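PDB 3E49: 3-keto-5-aminohexanoate cleavage enzyme from Burkholderia xenovorans LB400, which probably catalyses the zinc-dependent cleavage of a beta-keto acid such as 3-keto-5-aminohexanoate, as a TIM-barrel member of the beta-keto acid cleavage enzyme family. Local coordinates for residues Glu212-Met217 with Ile241-Ile246; Thr220-Arg223 with Asp228-Trp231. One frame throughout, in Å; residues are numbered along the deposited sequence. Where two conformers were deposited one is given.

Contact 1 (Glu212-Met217 with Ile241-Ile246)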
loop_
_atom_site.group_PDB
_atom_site.type_symbol
_atom_site.label_atom_id
_atom_site.label_comp_id
_atom_site.label_asym_id
_atom_site.label_seq_id
_atom_site.Cartn_x
_atom_site.Cartn_y
_atom_site.Cartn_z
ATOM N N GLU A 212 1.102 3.831 7.236
ATOM C CA GLU A 212 1.232 3.792 5.780
ATOM C C GLU A 212 2.531 4.395 5.270
ATOM O O GLU A 212 3.049 3.944 4.262
ATOM C CB GLU A 212 0.087 4.582 5.105
ATOM C CG GLU A 212 -1.302 4.010 5.303
ATOM C CD GLU A 212 -1.655 2.821 4.423
ATOM O OE1 GLU A 212 -0.769 2.255 3.739
ATOM O OE2 GLU A 212 -2.863 2.478 4.382
ATOM N N ASP A 213 3.009 5.446 5.934
ATOM C CA ASP A 213 4.199 6.124 5.537
ATOM C C ASP A 213 5.331 5.117 5.741
ATOM O O ASP A 213 6.167 4.904 4.844
ATOM C CB ASP A 213 4.441 7.409 6.371
ATOM C CG ASP A 213 3.449 8.495 6.098
ATOM O OD1 ASP A 213 3.014 8.593 4.945
ATOM O OD2 ASP A 213 3.207 9.296 7.021
ATOM N N LEU A 214 5.279 4.431 6.877
ATOM C CA LEU A 214 6.287 3.400 7.191
ATOM C C LEU A 214 6.263 2.223 6.206
ATOM O O LEU A 214 7.349 1.780 5.724
ATOM C CB LEU A 214 6.146 2.952 8.652
ATOM C CG LEU A 214 7.088 1.867 9.205
ATOM C CD1 LEU A 214 7.201 1.986 10.736
ATOM C CD2 LEU A 214 6.604 0.445 8.723
ATOM N N ALA A 215 5.083 1.674 5.925
ATOM C CA ALA A 215 4.940 0.549 4.957
ATOM C C ALA A 215 5.491 0.975 3.595
ATOM O O ALA A 215 6.116 0.206 2.891
ATOM C CB ALA A 215 3.454 0.076 4.820
ATOM N N HIS A 216 5.235 2.203 3.182
ATOM C CA HIS A 216 5.745 2.603 1.870
ATOM C C HIS A 216 7.265 2.765 1.829
ATOM O O HIS A 216 7.908 2.395 0.841
ATOM C CB HIS A 216 5.066 3.836 1.366
ATOM C CG HIS A 216 5.350 4.127 -0.058
ATOM N ND1 HIS A 216 4.931 3.319 -1.088
ATOM C CD2 HIS A 216 6.035 5.154 -0.634
ATOM C CE1 HIS A 216 5.306 3.835 -2.234
ATOM N NE2 HIS A 216 5.944 4.957 -2.003
HETATM N N MSE A 217 7.852 3.262 2.893
HETATM C CA MSE A 217 9.273 3.352 2.924
HETATM C C MSE A 217 9.891 1.949 2.820
HETATM O O MSE A 217 10.832 1.755 2.069
HETATM C CB MSE A 217 9.717 4.063 4.205
HETATM C CG MSE A 217 9.377 5.570 4.271
HETATM SE SE MSE A 217 10.130 6.644 2.909
HETATM C CE MSE A 217 12.045 6.483 3.434
ATOM N N ILE A 241 8.498 4.989 19.912
ATOM C CA ILE A 241 8.283 3.582 20.246
ATOM C C ILE A 241 7.278 2.882 19.327
ATOM O O ILE A 241 7.530 1.783 18.864
ATOM C CB ILE A 241 7.947 3.349 21.761
ATOM C CG1 ILE A 241 9.011 3.993 22.642
ATOM C CG2 ILE A 241 7.751 1.809 22.021
ATOM C CD1 ILE A 241 10.462 3.328 22.525
ATOM N N PRO A 242 6.112 3.487 19.056
ATOM C CA PRO A 242 5.215 2.785 18.149
ATOM C C PRO A 242 5.786 2.428 16.788
ATOM O O PRO A 242 5.581 1.321 16.281
ATOM C CB PRO A 242 4.043 3.799 17.959
ATOM C CG PRO A 242 4.057 4.614 19.217
ATOM C CD PRO A 242 5.539 4.725 19.592
ATOM N N LEU A 243 6.471 3.360 16.150
ATOM C CA LEU A 243 7.022 3.080 14.825
ATOM C C LEU A 243 8.176 2.077 14.926
ATOM O O LEU A 243 8.281 1.175 14.121
ATOM C CB LEU A 243 7.425 4.396 14.102
ATOM C CG LEU A 243 6.243 5.330 13.676
ATOM C CD1 LEU A 243 6.789 6.570 12.931
ATOM C CD2 LEU A 243 5.262 4.549 12.765
ATOM N N ALA A 244 9.009 2.205 15.946
ATOM C CA ALA A 244 10.112 1.242 16.122
ATOM C C ALA A 244 9.522 -0.167 16.333
ATOM O O ALA A 244 10.070 -1.156 15.874
ATOM C CB ALA A 244 10.904 1.615 17.334
ATOM N N SER A 245 8.418 -0.230 17.061
ATOM C CA SER A 245 7.718 -1.481 17.350
ATOM C C SER A 245 7.214 -2.110 16.040
ATOM O O SER A 245 7.396 -3.310 15.781
ATOM C CB SER A 245 6.559 -1.211 18.305
ATOM O OG SER A 245 7.024 -0.846 19.585
ATOM N N ILE A 246 6.552 -1.296 15.214
ATOM C CA ILE A 246 6.078 -1.785 13.924
ATOM C C ILE A 246 7.246 -2.387 13.093
ATOM O O ILE A 246 7.098 -3.447 12.525
ATOM C CB ILE A 246 5.279 -0.702 13.179
ATOM C CG1 ILE A 246 4.021 -0.425 13.969
ATOM C CG2 ILE A 246 4.969 -1.107 11.689
ATOM C CD1 ILE A 246 3.210 0.778 13.400
#

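Contact 2 (Thr220-Arg223 with Asp228-Trp231)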
loop_
_atom_site.group_PDB
_atom_site.type_symbol
_atom_site.label_atom_id
_atom_site.label_comp_id
_atom_site.label_asym_id
_atom_site.label_seq_id
_atom_site.Cartn_x
_atom_site.Cartn_y
_atom_site.Cartn_z
ATOM N N THR A 220 9.489 0.512 -0.759
ATOM C CA THR A 220 10.323 1.232 -1.720
ATOM C C THR A 220 11.720 0.668 -1.601
ATOM O O THR A 220 12.311 0.323 -2.606
ATOM C CB THR A 220 10.381 2.648 -1.440
ATOM O OG1 THR A 220 9.015 3.151 -1.593
ATOM C CG2 THR A 220 11.274 3.418 -2.431
ATOM N N ALA A 221 12.156 0.666 -0.371
ATOM C CA ALA A 221 13.548 0.137 -0.071
ATOM C C ALA A 221 13.645 -1.299 -0.524
ATOM O O ALA A 221 14.673 -1.692 -1.145
ATOM C CB ALA A 221 13.840 0.300 1.382
ATOM N N ASP A 222 12.664 -2.130 -0.189
ATOM C CA ASP A 222 12.730 -3.541 -0.606
ATOM C C ASP A 222 12.897 -3.660 -2.119
ATOM O O ASP A 222 13.689 -4.455 -2.625
ATOM C CB ASP A 222 11.480 -4.321 -0.209
ATOM C CG ASP A 222 11.417 -4.660 1.256
ATOM O OD1 ASP A 222 12.436 -4.523 1.958
ATOM O OD2 ASP A 222 10.329 -5.078 1.732
ATOM N N ARG A 223 12.144 -2.844 -2.846
ATOM C CA ARG A 223 12.212 -2.871 -4.291
ATOM C C ARG A 223 13.522 -2.336 -4.856
ATOM O O ARG A 223 14.040 -2.891 -5.826
ATOM C CB ARG A 223 11.079 -2.072 -4.894
ATOM C CG ARG A 223 10.986 -2.295 -6.393
ATOM C CD ARG A 223 9.796 -1.589 -7.001
ATOM N NE ARG A 223 9.930 -0.150 -6.920
ATOM C CZ ARG A 223 9.254 0.657 -6.098
ATOM N NH1 ARG A 223 8.347 0.212 -5.227
ATOM N NH2 ARG A 223 9.502 1.945 -6.162
ATOM N N ASP A 228 20.082 -6.199 -0.052
ATOM C CA ASP A 228 21.316 -5.436 0.178
ATOM C C ASP A 228 21.232 -4.284 1.163
ATOM O O ASP A 228 22.137 -3.486 1.217
ATOM C CB ASP A 228 21.829 -4.877 -1.143
ATOM C CG ASP A 228 22.413 -5.941 -2.040
ATOM O OD1 ASP A 228 22.475 -7.101 -1.599
ATOM O OD2 ASP A 228 22.817 -5.605 -3.174
ATOM N N TYR A 229 20.144 -4.156 1.897
ATOM C CA TYR A 229 20.050 -3.076 2.857
ATOM C C TYR A 229 19.624 -3.610 4.206
ATOM O O TYR A 229 19.036 -4.701 4.293
ATOM C CB TYR A 229 19.113 -1.973 2.357
ATOM C CG TYR A 229 17.638 -2.167 2.611
ATOM C CD1 TYR A 229 16.897 -3.079 1.873
ATOM C CD2 TYR A 229 16.976 -1.399 3.562
ATOM C CE1 TYR A 229 15.542 -3.252 2.107
ATOM C CE2 TYR A 229 15.635 -1.547 3.789
ATOM C CZ TYR A 229 14.919 -2.479 3.058
ATOM O OH TYR A 229 13.584 -2.615 3.293
ATOM N N VAL A 230 20.016 -2.883 5.254
ATOM C CA VAL A 230 19.652 -3.163 6.634
ATOM C C VAL A 230 18.780 -1.981 7.066
ATOM O O VAL A 230 19.191 -0.822 7.005
ATOM C CB VAL A 230 20.872 -3.283 7.496
ATOM C CG1 VAL A 230 20.485 -3.538 8.968
ATOM C CG2 VAL A 230 21.739 -4.430 6.942
ATOM N N TRP A 231 17.586 -2.286 7.524
ATOM C CA TRP A 231 16.597 -1.262 7.819
ATOM C C TRP A 231 16.504 -0.883 9.278
ATOM O O TRP A 231 16.427 -1.755 10.148
ATOM C CB TRP A 231 15.270 -1.805 7.343
ATOM C CG TRP A 231 14.124 -0.851 7.478
ATOM C CD1 TRP A 231 14.180 0.508 7.382
ATOM C CD2 TRP A 231 12.746 -1.200 7.603
ATOM N NE1 TRP A 231 12.899 1.029 7.483
ATOM C CE2 TRP A 231 12.012 -0.003 7.626
ATOM C CE3 TRP A 231 12.057 -2.413 7.712
ATOM C CZ2 TRP A 231 10.615 0.014 7.757
ATOM C CZ3 TRP A 231 10.663 -2.384 7.876
ATOM C CH2 TRP A 231 9.976 -1.182 7.888
#

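Contact 1 (Glu212-Met217 with Ile241-Ile246)
L214 reaches out from helix 211-225 and sets its two methyl groups against L243 and I246, which lie one turn apart on helix 240-248. A chi1 of 179° puts CG opposite the backbone N and carries the fork toward helix 240-248. CD1 does double duty, meeting the backbone O of L243 at 3.6 Å and the side-chain CD2 of the same residue at 3.8 Å. These two leucines run past one another in opposite directions, L243 offering one branch rather than its full length. I246 is engaged through its short branch: its CG2 stands 3.7 Å from CD2 of L214 and 3.9 Å from CD1 of that leucine, and so touches both branches of the fork. No hydrogen bond links the segments; of 212-217, L214 alone touches the other helix, in an interface of 139 Å². Both helices belong to the outer layer of the TIM barrel, where they are successive helices separated in the chain by strand 229-235; L214 and L243 also rest on F201 of strand 195-201. Beyond these three residues the two segments do not touch. A215, partly exposed, has its methyl directed past the partner helix instead of into it. The buried D213 faces another subunit instead: its OD2 is hydrogen-bonded to Y180 OH of the second subunit. On the far helix the partly exposed I241 and P242 take no part in the contact and pack on G286 and L287 of the third subunit. The buried hydroxyl of S245 is satisfied within its own helix: OG donates to the backbone O of I241 at 2.8 Å, approaching 44° out of the carbonyl plane and sharing that oxygen with S245 N.

Contact 2 (Thr220-Arg223 with Asp228-Trp231)
A221 on helix 211-225 and Y229 at the start of strand 229-235 mark the nearest backbone approach, their CA atoms 7.8 Å apart. Helix and strand are the last two elements of a beta-alpha-beta unit of the TIM barrel, in which strand 229-235 pairs in parallel with strand 195-201. Y229 spans the gap with its ring. Its CG sits between the backbone N and the carbonyl carbon (chi1 84°), which carries the phenol toward helix 211-225. The methyl of A221 lies over one face, closely packed at 3.4 Å between CB of A221 and CZ of Y229, with the ring atom CE2 of Y229 next at 3.5 Å from that CB. D222 comes from another direction, at the ring edge and in its plane. Y229 OH donates to D222 OD1 at 2.6 Å, a short bond that fixes the ring's outer end while the alanine presses on its face. Ring and carboxylate planes are turned 56° apart, and the hydroxyl meets OD1 from above the carboxylate plane, 43° out of it. The other oxygen, OD2, forms a salt bridge with R218 one turn earlier, which would tend to keep the acid ionised. On the strand side, the hydroxyl oxygen of Y229 stands 4.3 Å above the plane of the W231 ring, displaced toward its rim.

Helix 211-225 serves both contacts, presenting its early turns to helix 240-248 in contact 1 and its later turns to strand 229-235 in contact 2, whose segments fall within the chain loop that contact 1 closes. Their centres are 14 Å apart. Contact 1, between two outer-layer helices flanked by neighbouring subunits, is fully buried, has no hydrogen bond across it and rests on aliphatic side chains, one methyl also meeting a backbone oxygen. Contact 2, helix against strand, is only partly buried and adds a polar bond to its apolar packing; its strand segment also lines a pocket holding 2-ethoxyethanol, probably from the crystallisation liquor. The two meet directly where L214 CD2 packs 3.8 Å from W231 CH2.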